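Local coordinates for acyl-CoA dehydrogenase FadE3 (Mycobacterium smegmatis, PDB 4IV6), which belongs to the acyl-CoA dehydrogenase family of flavoproteins and binds dihydroflavine-adenine dinucleotide between the subunits of its tetrameric assembly, at residues 78-83 with 256-261; 262-267 with 338-343; 326-331 with 361-366; 333-338 with 354-359. All blocks are in the same frame, centred on the assembly; numbering follows the deposited sequence. Where two conformers were deposited one is given.

Contact 1 (78-83 with 256-261); sequences LARGWM and VARAAF
A259 and R80 make the tight centre of this buried contact: the methyl CB of A259 lies 3.3 Å from the carbonyl O of R80. R80 CA and V256 CA are 4.8 Å apart, a closeness consistent with the small A259 beside them. The aliphatic stem of R80 continues the packing. With CG anti to the backbone N (chi1 179°) and the chain extended as far as NE, CG passes A259 CB at 4.1 Å and CD reaches the R258 guanidinium. CD sits over one face of that group, toward its rim, 3.6 Å from R258 NH2, and the two guanidinium planes are 28° apart. The bend of R258 at chi3 (62°) turns its flat end to meet this stem. Both arginines are held among carboxylates that would offset their charges: R80 forms salt bridges with E23 and E262, R258 with E76 and E77. On the other flank the fit is looser and mostly apolar. V256 CG2 touches M83 CB at 3.8 Å and lies 3.9 Å from A79 O, while the thioether of M83, modelled in two conformers, heads away toward helix 352-364. No hydrogen bond crosses between the segments. The end of helix 68-81 is thereby laid against helix 234-270, the packing of the N-terminal helical domain on the C-terminal helical domain that belongs to the acyl-CoA dehydrogenase fold.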
# COMPACT_ATOMS: atom_id res chain seq x y z
N LEU B 78 -1.21 25.61 13.86
CA LEU B 78 -2.40 26.21 13.27
C LEU B 78 -3.23 25.17 12.56
O LEU B 78 -4.46 25.08 12.78
CB LEU B 78 -2.01 27.32 12.30
CG LEU B 78 -1.55 28.63 12.90
CD1 LEU B 78 -1.10 29.54 11.80
CD2 LEU B 78 -2.67 29.28 13.69
N ALA B 79 -2.57 24.37 11.72
CA ALA B 79 -3.26 23.35 10.91
C ALA B 79 -3.86 22.23 11.72
O ALA B 79 -4.93 21.70 11.36
CB ALA B 79 -2.36 22.78 9.82
N ARG B 80 -3.20 21.87 12.82
CA ARG B 80 -3.75 20.96 13.77
C ARG B 80 -5.14 21.40 14.24
O ARG B 80 -6.07 20.60 14.31
CB ARG B 80 -2.78 20.82 14.93
CG ARG B 80 -3.21 19.90 16.06
CD ARG B 80 -2.16 20.01 17.18
NE ARG B 80 -2.70 19.43 18.40
CZ ARG B 80 -3.38 20.08 19.33
NH1 ARG B 80 -3.82 19.39 20.35
NH2 ARG B 80 -3.54 21.40 19.32
N GLY B 81 -5.29 22.68 14.56
CA GLY B 81 -6.62 23.20 14.92
C GLY B 81 -7.59 23.29 13.75
O GLY B 81 -8.74 22.88 13.83
N TRP B 82 -7.12 23.83 12.64
CA TRP B 82 -7.95 24.01 11.45
C TRP B 82 -7.04 24.33 10.28
O TRP B 82 -6.39 25.37 10.27
CB TRP B 82 -8.97 25.13 11.66
CG TRP B 82 -10.03 25.28 10.62
CD1 TRP B 82 -10.33 24.43 9.59
CD2 TRP B 82 -10.98 26.34 10.54
NE1 TRP B 82 -11.42 24.90 8.89
CE2 TRP B 82 -11.82 26.08 9.44
CE3 TRP B 82 -11.21 27.49 11.31
CZ2 TRP B 82 -12.87 26.93 9.08
CZ3 TRP B 82 -12.25 28.33 10.94
CH2 TRP B 82 -13.06 28.04 9.84
N MET B 83 -6.99 23.40 9.30
CA MET B 83 -6.09 23.52 8.16
C MET B 83 -6.23 24.89 7.52
O MET B 83 -5.23 25.52 7.12
CB MET B 83 -6.40 22.42 7.13
CG MET B 83 -5.42 22.36 5.96
SD MET B 83 -5.87 21.14 4.70
CE MET B 83 -7.25 21.97 3.90
N VAL B 256 -2.53 18.46 10.35
CA VAL B 256 -3.77 17.72 10.17
C VAL B 256 -3.61 16.26 10.65
O VAL B 256 -4.45 15.73 11.36
CB VAL B 256 -4.29 17.79 8.72
CG1 VAL B 256 -5.46 16.84 8.52
CG2 VAL B 256 -4.74 19.20 8.38
N ALA B 257 -2.49 15.64 10.29
CA ALA B 257 -2.15 14.31 10.80
C ALA B 257 -2.09 14.24 12.32
O ALA B 257 -2.60 13.27 12.91
CB ALA B 257 -0.84 13.85 10.20
N ARG B 258 -1.50 15.26 12.97
CA ARG B 258 -1.40 15.26 14.44
C ARG B 258 -2.80 15.26 15.02
O ARG B 258 -3.07 14.53 15.96
CB ARG B 258 -0.62 16.47 14.99
CG ARG B 258 0.90 16.32 14.96
CD ARG B 258 1.59 17.60 15.43
NE ARG B 258 1.22 17.87 16.80
CZ ARG B 258 1.40 19.02 17.43
NH1 ARG B 258 1.99 20.02 16.84
NH2 ARG B 258 0.97 19.16 18.68
N ALA B 259 -3.69 16.04 14.41
CA ALA B 259 -5.07 16.16 14.92
C ALA B 259 -5.82 14.83 14.76
O ALA B 259 -6.48 14.38 15.68
CB ALA B 259 -5.81 17.29 14.22
N ALA B 260 -5.75 14.22 13.58
CA ALA B 260 -6.43 12.96 13.36
C ALA B 260 -5.87 11.85 14.27
O ALA B 260 -6.63 11.11 14.90
CB ALA B 260 -6.28 12.57 11.90
N PHE B 261 -4.55 11.76 14.36
CA PHE B 261 -3.91 10.79 15.24
C PHE B 261 -4.25 10.99 16.71
O PHE B 261 -4.61 10.02 17.40
CB PHE B 261 -2.39 10.79 15.06
CG PHE B 261 -1.70 9.80 15.96
CD1 PHE B 261 -1.89 8.44 15.75
CD2 PHE B 261 -0.94 10.22 17.02
CE1 PHE B 261 -1.28 7.49 16.57
CE2 PHE B 261 -0.32 9.28 17.85
CZ PHE B 261 -0.50 7.92 17.62

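Contact 2 (262-267 with 338-343); sequences EDALRY and VRVHGG. With FDA (dihydroflavine-adenine dinucleotide), chain C.
Y267 and H341 form an offset stack, an aromatic pair at the point where helix 316-340 of the C-terminal helical domain ends on the FDA diphosphate. Their centroids are 4.3 Å apart and their planes 21° apart; H341 CD2 lies over one face of the tyrosine, displaced toward the rim, and H341 NE2 comes within 3.5 Å of Y267 CB. Y267 is aimed there by its first torsion, which sets CG anti to the backbone N (chi1 -169°). The imidazole is fixed at both nitrogens: ND1 bonds to A337 O, one turn back in helix 316-340, and NE2 is hydrogen-bonded at 2.7 Å to a water, which accepts a bond from R266 NH2. Next to the stack, V340 CG1 packs 3.5 Å from A264 O and also against the A264 methyl. The far end of Y267 meets the ligand indirectly. A second water, lying in the plane of its ring, is 2.6 Å from Y267 OH; it donates to H341 O and, at 2.7 Å, to FDA O1A. FDA is shared between subunits, since T127, S133 and T368 of the third subunit also bind it. Directly from the helix end, R339 O accepts a bond from FDA O3B at 2.7 Å. G342 then turns with positive phi close beside the diphosphate, and G343 N donates to FDA O1P at 2.8 Å with an N-H...O angle of 155°.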
# COMPACT_ATOMS: atom_id res chain seq x y z
N GLU B 262 -4.17 12.22 17.21
CA GLU B 262 -4.58 12.47 18.61
C GLU B 262 -6.01 12.00 18.90
O GLU B 262 -6.25 11.35 19.93
CB GLU B 262 -4.46 13.96 18.97
CG GLU B 262 -3.04 14.42 19.12
CD GLU B 262 -2.91 15.93 19.27
OE1 GLU B 262 -3.85 16.62 19.65
OE2 GLU B 262 -1.83 16.44 18.99
N ASP B 263 -6.95 12.32 18.01
CA ASP B 263 -8.35 11.94 18.21
C ASP B 263 -8.51 10.43 18.21
O ASP B 263 -9.22 9.87 19.03
CB ASP B 263 -9.27 12.55 17.15
CG ASP B 263 -9.53 14.03 17.36
OD1 ASP B 263 -8.97 14.62 18.33
OD2 ASP B 263 -10.28 14.63 16.53
N ALA B 264 -7.85 9.76 17.27
CA ALA B 264 -7.93 8.31 17.17
C ALA B 264 -7.35 7.63 18.42
O ALA B 264 -7.93 6.70 18.96
CB ALA B 264 -7.20 7.86 15.93
N LEU B 265 -6.20 8.10 18.89
CA LEU B 265 -5.56 7.50 20.06
C LEU B 265 -6.39 7.70 21.31
O LEU B 265 -6.58 6.76 22.08
CB LEU B 265 -4.19 8.12 20.28
CG LEU B 265 -3.38 7.59 21.46
CD1 LEU B 265 -3.15 6.09 21.37
CD2 LEU B 265 -2.05 8.32 21.47
N ARG B 266 -6.91 8.90 21.49
CA ARG B 266 -7.81 9.18 22.59
C ARG B 266 -9.06 8.32 22.51
O ARG B 266 -9.43 7.66 23.48
CB ARG B 266 -8.21 10.65 22.64
CG ARG B 266 -9.30 10.93 23.67
CD ARG B 266 -9.67 12.42 23.78
NE ARG B 266 -9.96 13.00 22.45
CZ ARG B 266 -11.00 12.69 21.66
NH1 ARG B 266 -11.93 11.77 22.02
NH2 ARG B 266 -11.13 13.30 20.50
N TYR B 267 -9.73 8.33 21.36
CA TYR B 267 -10.95 7.53 21.23
C TYR B 267 -10.69 6.06 21.54
O TYR B 267 -11.53 5.42 22.14
CB TYR B 267 -11.54 7.64 19.83
CG TYR B 267 -12.92 7.06 19.72
CD1 TYR B 267 -14.03 7.73 20.27
CD2 TYR B 267 -13.13 5.86 19.07
CE1 TYR B 267 -15.32 7.19 20.17
CE2 TYR B 267 -14.41 5.31 18.95
CZ TYR B 267 -15.50 5.97 19.52
OH TYR B 267 -16.76 5.41 19.37
N VAL B 338 -10.68 7.73 10.86
CA VAL B 338 -12.09 7.49 10.62
C VAL B 338 -12.38 6.03 11.01
O VAL B 338 -13.38 5.78 11.72
CB VAL B 338 -12.48 7.79 9.16
CG1 VAL B 338 -13.83 7.22 8.79
CG2 VAL B 338 -12.51 9.30 8.96
N ARG B 339 -11.51 5.11 10.58
CA ARG B 339 -11.72 3.67 10.80
C ARG B 339 -11.76 3.39 12.31
O ARG B 339 -12.59 2.63 12.80
CB ARG B 339 -10.59 2.82 10.20
CG ARG B 339 -10.46 2.82 8.68
CD ARG B 339 -9.22 2.01 8.31
NE ARG B 339 -8.77 2.05 6.93
CZ ARG B 339 -9.25 1.30 5.95
NH1 ARG B 339 -10.27 0.46 6.17
NH2 ARG B 339 -8.69 1.34 4.76
N VAL B 340 -10.85 4.01 13.03
CA VAL B 340 -10.75 3.83 14.48
C VAL B 340 -12.03 4.20 15.20
O VAL B 340 -12.36 3.59 16.22
CB VAL B 340 -9.52 4.56 15.07
CG1 VAL B 340 -9.55 4.64 16.58
CG2 VAL B 340 -8.24 3.83 14.64
N HIS B 341 -12.76 5.18 14.68
CA HIS B 341 -14.02 5.64 15.27
C HIS B 341 -15.24 4.78 14.89
O HIS B 341 -16.37 5.00 15.38
CB HIS B 341 -14.27 7.11 14.91
CG HIS B 341 -13.45 8.08 15.70
ND1 HIS B 341 -12.11 8.30 15.46
CD2 HIS B 341 -13.77 8.87 16.76
CE1 HIS B 341 -11.64 9.18 16.32
NE2 HIS B 341 -12.63 9.55 17.12
N GLY B 342 -15.06 3.79 14.04
CA GLY B 342 -16.18 3.00 13.58
C GLY B 342 -17.22 3.91 12.94
O GLY B 342 -16.88 4.85 12.23
N GLY B 343 -18.50 3.66 13.23
CA GLY B 343 -19.57 4.43 12.61
C GLY B 343 -19.49 5.91 12.91
O GLY B 343 -19.83 6.74 12.08
PA FDA C . -17.07 -0.23 17.39
O1A FDA C . -17.15 0.74 18.52
O2A FDA C . -17.55 -1.66 17.49
O5B FDA C . -15.55 -0.30 16.89
C5B FDA C . -14.68 0.84 16.87
C4B FDA C . -13.37 0.44 16.20
O4B FDA C . -12.83 -0.69 16.90
C3B FDA C . -13.58 -0.01 14.76
O3B FDA C . -12.37 0.24 14.07
C2B FDA C . -13.75 -1.52 14.91
O2B FDA C . -13.47 -2.24 13.74
C1B FDA C . -12.78 -1.80 16.02
N9A FDA C . -13.13 -3.00 16.77
C8A FDA C . -14.16 -3.13 17.62
N7A FDA C . -14.15 -4.37 18.14
C5A FDA C . -13.08 -5.05 17.61
C6A FDA C . -12.52 -6.41 17.71
N6A FDA C . -13.10 -7.33 18.52
N1A FDA C . -11.41 -6.68 16.97
C2A FDA C . -10.84 -5.77 16.17
N3A FDA C . -11.31 -4.50 16.01
C4A FDA C . -12.41 -4.12 16.70
N1 FDA C . -26.44 -0.45 11.90
C2 FDA C . -27.67 -1.00 11.93
O2 FDA C . -27.94 -1.84 12.83
N3 FDA C . -28.58 -0.69 11.01
C4 FDA C . -28.36 0.20 10.04
O4 FDA C . -29.24 0.46 9.23
C4X FDA C . -27.07 0.85 9.93
N5 FDA C . -26.74 1.76 8.99
C5X FDA C . -25.70 2.61 9.23
C6 FDA C . -25.58 3.82 8.55
C7 FDA C . -24.51 4.66 8.78
C7M FDA C . -24.41 5.98 8.06
C8 FDA C . -23.54 4.30 9.70
C8M FDA C . -22.34 5.13 10.00
C9 FDA C . -23.63 3.11 10.36
C9A FDA C . -24.71 2.26 10.16
N10 FDA C . -24.80 1.03 10.90
C10 FDA C . -26.09 0.45 10.96
C1' FDA C . -24.01 0.89 12.13
C2' FDA C . -22.73 0.20 11.73
O2' FDA C . -22.97 -1.15 11.32
C3' FDA C . -21.76 0.32 12.92
O3' FDA C . -21.18 1.65 12.90
C4' FDA C . -20.67 -0.71 12.83
O4' FDA C . -21.23 -1.92 13.30
C5' FDA C . -19.46 -0.41 13.70
O5' FDA C . -19.90 -0.14 14.99
P FDA C . -19.30 0.87 16.03
O1P FDA C . -19.30 2.23 15.46
O2P FDA C . -20.12 0.60 17.24
O3P FDA C . -17.78 0.36 16.11
O HOH W 1 -13.11 11.71 18.73
O HOH W 2 -16.88 3.35 17.76

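Contact 3 (326-331 with 361-366); sequences ASETAM and LMIVGE. With FDA (dihydroflavine-adenine dinucleotide), chain D.
Where helix 352-364 runs out into the FDA pocket, I363 packs against S327, E328 and M331 of the neighbouring helix 316-340. The tip of the isoleucine does most of the touching: CD1 lies 3.7 Å from M331 CB and equally 3.7 Å from S327 O. Its first torsion places CG1 beside the backbone N (chi1 -76°), and an extended chi2 carries CD1 across to the other helix. The E328 side chain crosses the isoleucine at about a right angle, with OE2 4.0 Å from I363 CG1. That oxygen has polar partners outside the pair, N369 of the same chain and R339 of the third subunit, so an ion pair between subunits lies next to I363. One residue earlier, S327 CB meets M362 CB at 3.9 Å and M362 O at 3.7 Å. The serine hydroxyl is bonded instead to K323 O and L324 O of its own helix and to N369, while K323 NZ reaches M362 O. The opposite flank of 361-366 faces the ligand. L361 CD2 touches the flavin methyl C7M of FDA at 3.5 Å, and just past the helix G365 O comes within 3.1 Å of FDA C9A. Packing on one side and flavin on the other mark this helix end as a wall of the flavin pocket in the C-terminal domain of an acyl-CoA dehydrogenase.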
# COMPACT_ATOMS: atom_id res chain seq x y z
N ALA B 326 4.65 14.08 3.69
CA ALA B 326 3.72 14.49 4.73
C ALA B 326 2.27 14.48 4.23
O ALA B 326 1.36 14.09 4.97
CB ALA B 326 4.08 15.89 5.27
N SER B 327 2.03 14.97 3.03
CA SER B 327 0.68 15.02 2.47
C SER B 327 0.08 13.62 2.25
O SER B 327 -1.11 13.40 2.57
CB SER B 327 0.66 15.84 1.17
OG SER B 327 1.39 15.24 0.13
N GLU B 328 0.88 12.68 1.75
CA GLU B 328 0.40 11.30 1.56
C GLU B 328 0.15 10.67 2.94
O GLU B 328 -0.88 10.00 3.15
CB GLU B 328 1.41 10.46 0.78
CG GLU B 328 1.57 10.87 -0.66
CD GLU B 328 0.31 10.67 -1.50
OE1 GLU B 328 -0.47 9.75 -1.22
OE2 GLU B 328 0.09 11.42 -2.45
N THR B 329 1.08 10.91 3.88
CA THR B 329 0.93 10.42 5.24
C THR B 329 -0.33 10.97 5.91
O THR B 329 -1.07 10.21 6.53
CB THR B 329 2.17 10.75 6.10
OG1 THR B 329 3.28 9.98 5.63
CG2 THR B 329 1.96 10.37 7.56
N ALA B 330 -0.59 12.27 5.78
CA ALA B 330 -1.80 12.84 6.41
C ALA B 330 -3.08 12.22 5.89
O ALA B 330 -4.01 11.98 6.65
CB ALA B 330 -1.83 14.37 6.29
N MET B 331 -3.15 11.96 4.58
CA MET B 331 -4.32 11.30 3.98
C MET B 331 -4.50 9.89 4.53
O MET B 331 -5.62 9.49 4.89
CB MET B 331 -4.17 11.25 2.46
CG MET B 331 -5.33 10.66 1.71
SD MET B 331 -6.81 11.71 1.73
CE MET B 331 -7.81 11.12 3.08
N LEU B 361 -6.52 18.23 0.04
CA LEU B 361 -6.10 19.56 -0.43
C LEU B 361 -4.60 19.63 -0.63
O LEU B 361 -4.15 20.14 -1.66
CB LEU B 361 -6.54 20.65 0.54
CG LEU B 361 -6.30 22.13 0.17
CD1 LEU B 361 -4.96 22.64 0.66
CD2 LEU B 361 -6.45 22.42 -1.32
N MET B 362 -3.82 19.11 0.32
CA MET B 362 -2.36 19.19 0.25
C MET B 362 -1.77 18.26 -0.80
O MET B 362 -0.62 18.39 -1.18
CB MET B 362 -1.74 18.88 1.62
CG MET B 362 -1.91 20.01 2.63
SD MET B 362 -3.56 20.13 3.33
CE MET B 362 -3.42 18.93 4.69
N ILE B 363 -2.57 17.31 -1.26
CA ILE B 363 -2.17 16.37 -2.31
C ILE B 363 -2.41 16.92 -3.73
O ILE B 363 -1.52 16.83 -4.58
CB ILE B 363 -2.94 15.05 -2.11
CG1 ILE B 363 -2.32 14.28 -0.95
CG2 ILE B 363 -2.92 14.18 -3.35
CD1 ILE B 363 -3.09 13.03 -0.57
N VAL B 364 -3.61 17.47 -3.99
CA VAL B 364 -4.03 17.86 -5.35
C VAL B 364 -4.06 19.34 -5.61
O VAL B 364 -4.13 19.77 -6.77
CB VAL B 364 -5.45 17.35 -5.74
CG1 VAL B 364 -5.54 15.86 -5.58
CG2 VAL B 364 -6.57 18.04 -4.95
N GLY B 365 -4.05 20.12 -4.54
CA GLY B 365 -4.35 21.56 -4.62
C GLY B 365 -3.24 22.47 -4.12
O GLY B 365 -3.47 23.67 -3.90
N GLU B 366 -2.05 21.93 -3.93
CA GLU B 366 -0.88 22.80 -3.62
C GLU B 366 0.29 22.31 -4.48
O GLU B 366 1.32 21.81 -3.97
CB GLU B 366 -0.57 22.72 -2.13
CG GLU B 366 -1.67 23.27 -1.22
CD GLU B 366 -1.74 24.80 -1.18
OE1 GLU B 366 -0.86 25.44 -1.82
OE2 GLU B 366 -2.66 25.37 -0.51
PA FDA D . -3.76 19.57 -14.00
O1A FDA D . -2.42 20.21 -14.25
O2A FDA D . -4.89 19.75 -14.97
O5B FDA D . -3.50 18.00 -13.78
C5B FDA D . -4.57 17.03 -13.71
C4B FDA D . -3.97 15.65 -13.41
O4B FDA D . -2.94 15.30 -14.35
C3B FDA D . -3.30 15.60 -12.05
O3B FDA D . -3.35 14.25 -11.54
C2B FDA D . -1.88 16.01 -12.39
O2B FDA D . -0.90 15.60 -11.44
C1B FDA D . -1.69 15.25 -13.68
N9A FDA D . -0.61 15.81 -14.54
C8A FDA D . -0.67 16.97 -15.23
N7A FDA D . 0.45 17.15 -15.94
C5A FDA D . 1.25 16.08 -15.70
C6A FDA D . 2.57 15.64 -16.12
N6A FDA D . 3.28 16.39 -16.96
N1A FDA D . 3.07 14.48 -15.65
C2A FDA D . 2.35 13.70 -14.83
N3A FDA D . 1.12 14.04 -14.39
C4A FDA D . 0.54 15.19 -14.80
N1 FDA D . -3.07 27.93 -7.16
C2 FDA D . -2.57 29.16 -7.04
O2 FDA D . -1.92 29.65 -7.99
N3 FDA D . -2.74 29.90 -5.93
C4 FDA D . -3.43 29.48 -4.87
O4 FDA D . -3.59 30.23 -3.86
C4X FDA D . -4.00 28.12 -4.91
N5 FDA D . -4.74 27.59 -3.91
C5X FDA D . -5.57 26.55 -4.17
C6 FDA D . -6.64 26.24 -3.33
C7 FDA D . -7.47 25.15 -3.57
C7M FDA D . -8.64 24.85 -2.67
C8 FDA D . -7.22 24.32 -4.68
C8M FDA D . -8.06 23.11 -5.03
C9 FDA D . -6.16 24.63 -5.53
C9A FDA D . -5.34 25.75 -5.30
N10 FDA D . -4.30 26.05 -6.20
C10 FDA D . -3.79 27.36 -6.16
C1' FDA D . -4.36 25.41 -7.52
C2' FDA D . -3.46 24.20 -7.48
O2' FDA D . -2.09 24.58 -7.36
C3' FDA D . -3.69 23.38 -8.75
O3' FDA D . -4.92 22.68 -8.59
C4' FDA D . -2.60 22.38 -9.03
O4' FDA D . -1.53 23.13 -9.63
C5' FDA D . -3.04 21.31 -10.05
O5' FDA D . -3.59 21.96 -11.17
P FDA D . -4.76 21.40 -12.08
O1P FDA D . -4.80 22.38 -13.23
O2P FDA D . -5.99 21.21 -11.25
O3P FDA D . -4.19 19.95 -12.51

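Contact 4 (333-338 with 354-359); sequences IALDAV and RYFRDA
Y355 O is gripped by two backbone N-H groups of its own helix, A359 N at 3.0 Å and, weakly, D358 N at 3.3 Å, and the methyl of A334 rests on the same oxygen with CB 3.9 Å away. This methyl points toward helix 352-364 and is seated on its backbone: A334 CB is also 3.8 Å from F356 CA and 4.3 Å from A359 CB. With no bulkier group between them, the axes of the two short segments approach to 8.5 Å, running nearly antiparallel at 158°. F356 closes one side. Its CG is anti to the backbone N (chi1 177°), which swings the ring beside helix 316-340, where L335 lies alongside and points the same way; L335 CD1 meets F356 CE1 at 3.9 Å. V338 crosses the F356 side chain obliquely, CG2 4.2 Å from F356 CB. Beyond this ring begins the subunit boundary: F356 stacks on F356 of the third subunit, and L335 packs on M331 of that same chain. Y355 leaves the pair in another direction, toward helix 234-270, where its OH bonds to D263. Across the contact itself no hydrogen bond forms; alanine, leucine, valine and phenylalanine supply the fit. These are the two arms of an antiparallel helical hairpin within the helical C-terminal domain of the acyl-CoA dehydrogenase fold.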
# COMPACT_ATOMS: atom_id res chain seq x y z
N ILE B 333 -3.36 8.70 7.46
CA ILE B 333 -3.71 8.82 8.86
C ILE B 333 -5.16 9.29 9.01
O ILE B 333 -5.88 8.79 9.91
CB ILE B 333 -2.71 9.72 9.62
CG1 ILE B 333 -1.36 8.99 9.70
CG2 ILE B 333 -3.21 10.07 11.01
CD1 ILE B 333 -0.25 9.85 10.30
N ALA B 334 -5.60 10.22 8.16
CA ALA B 334 -6.98 10.73 8.27
C ALA B 334 -7.99 9.60 8.05
O ALA B 334 -8.92 9.46 8.81
CB ALA B 334 -7.23 11.87 7.31
N LEU B 335 -7.77 8.77 7.04
CA LEU B 335 -8.68 7.66 6.79
C LEU B 335 -8.68 6.67 7.94
O LEU B 335 -9.75 6.25 8.37
CB LEU B 335 -8.36 6.95 5.48
CG LEU B 335 -9.10 5.63 5.19
CD1 LEU B 335 -10.61 5.84 5.16
CD2 LEU B 335 -8.62 5.12 3.86
N ASP B 336 -7.49 6.33 8.45
CA ASP B 336 -7.38 5.34 9.53
C ASP B 336 -8.01 5.86 10.82
O ASP B 336 -8.62 5.10 11.54
CB ASP B 336 -5.96 4.90 9.76
CG ASP B 336 -5.46 3.90 8.70
OD1 ASP B 336 -6.24 3.36 7.87
OD2 ASP B 336 -4.24 3.65 8.70
N ALA B 337 -7.94 7.17 11.05
CA ALA B 337 -8.62 7.77 12.21
C ALA B 337 -10.14 7.63 12.09
O ALA B 337 -10.80 7.40 13.10
CB ALA B 337 -8.23 9.23 12.41
N VAL B 338 -10.68 7.73 10.86
CA VAL B 338 -12.09 7.49 10.62
C VAL B 338 -12.38 6.03 11.01
O VAL B 338 -13.38 5.78 11.72
CB VAL B 338 -12.48 7.79 9.16
CG1 VAL B 338 -13.83 7.22 8.79
CG2 VAL B 338 -12.51 9.30 8.96
N ARG B 354 -13.76 15.82 9.15
CA ARG B 354 -13.21 17.06 8.65
C ARG B 354 -11.73 16.87 8.23
O ARG B 354 -11.33 17.38 7.17
CB ARG B 354 -13.30 18.18 9.70
CG ARG B 354 -12.89 19.51 9.12
CD ARG B 354 -12.22 20.43 10.08
NE ARG B 354 -12.62 20.37 11.50
CZ ARG B 354 -11.76 20.70 12.46
NH1 ARG B 354 -10.49 21.07 12.15
NH2 ARG B 354 -12.13 20.69 13.73
N TYR B 355 -10.93 16.19 9.05
CA TYR B 355 -9.54 15.96 8.65
C TYR B 355 -9.47 15.18 7.35
O TYR B 355 -8.61 15.43 6.52
CB TYR B 355 -8.71 15.26 9.74
CG TYR B 355 -8.94 15.78 11.13
CD1 TYR B 355 -8.96 17.15 11.41
CD2 TYR B 355 -9.10 14.89 12.20
CE1 TYR B 355 -9.17 17.61 12.70
CE2 TYR B 355 -9.32 15.35 13.48
CZ TYR B 355 -9.34 16.69 13.73
OH TYR B 355 -9.51 17.09 15.02
N PHE B 356 -10.38 14.22 7.20
CA PHE B 356 -10.47 13.39 6.01
C PHE B 356 -10.79 14.26 4.78
O PHE B 356 -10.23 14.06 3.72
CB PHE B 356 -11.55 12.31 6.24
CG PHE B 356 -11.82 11.41 5.07
CD1 PHE B 356 -11.00 10.32 4.81
CD2 PHE B 356 -12.93 11.60 4.26
CE1 PHE B 356 -11.28 9.46 3.73
CE2 PHE B 356 -13.19 10.75 3.20
CZ PHE B 356 -12.38 9.69 2.94
N ARG B 357 -11.68 15.23 4.94
CA ARG B 357 -12.04 16.13 3.84
C ARG B 357 -10.93 17.15 3.55
O ARG B 357 -10.82 17.60 2.43
CB ARG B 357 -13.33 16.90 4.17
CG ARG B 357 -14.62 16.10 4.09
CD ARG B 357 -15.81 17.01 4.26
NE ARG B 357 -15.93 17.52 5.62
CZ ARG B 357 -15.63 18.75 6.04
NH1 ARG B 357 -15.23 19.68 5.19
NH2 ARG B 357 -15.81 19.06 7.31
N ASP B 358 -10.15 17.52 4.56
CA ASP B 358 -9.10 18.53 4.40
C ASP B 358 -7.80 17.97 3.79
O ASP B 358 -7.12 18.64 3.03
CB ASP B 358 -8.79 19.20 5.73
CG ASP B 358 -9.82 20.27 6.11
OD1 ASP B 358 -10.67 20.63 5.26
OD2 ASP B 358 -9.77 20.74 7.26
N ALA B 359 -7.49 16.71 4.09
CA ALA B 359 -6.21 16.12 3.71
C ALA B 359 -5.91 16.09 2.20
O ALA B 359 -4.79 16.39 1.81
CB ALA B 359 -6.08 14.71 4.33

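In the fold
From the N terminus, contact 1 closes the longest loop: 172 residues, including every middle-domain strand, separate its segments, and it ties the N-terminal helices to helix 234-270. Contact 2 opens directly afterwards on the same helix; the R80-E262 salt bridge joins the two. Its loop closes on the end of helix 316-340, but contact 3 has already opened there at 326 and contact 4 at 333, so both cross contact 2, and contact 4 shares V338 with it. Contact 4 nests inside contact 3, both joining helices 316-340 and 352-364. D263 and Y355 link contacts 2 and 4, and M83 brings contact 1 against helix 352-364. All four contacts reach the third subunit, contact 1 only through M83.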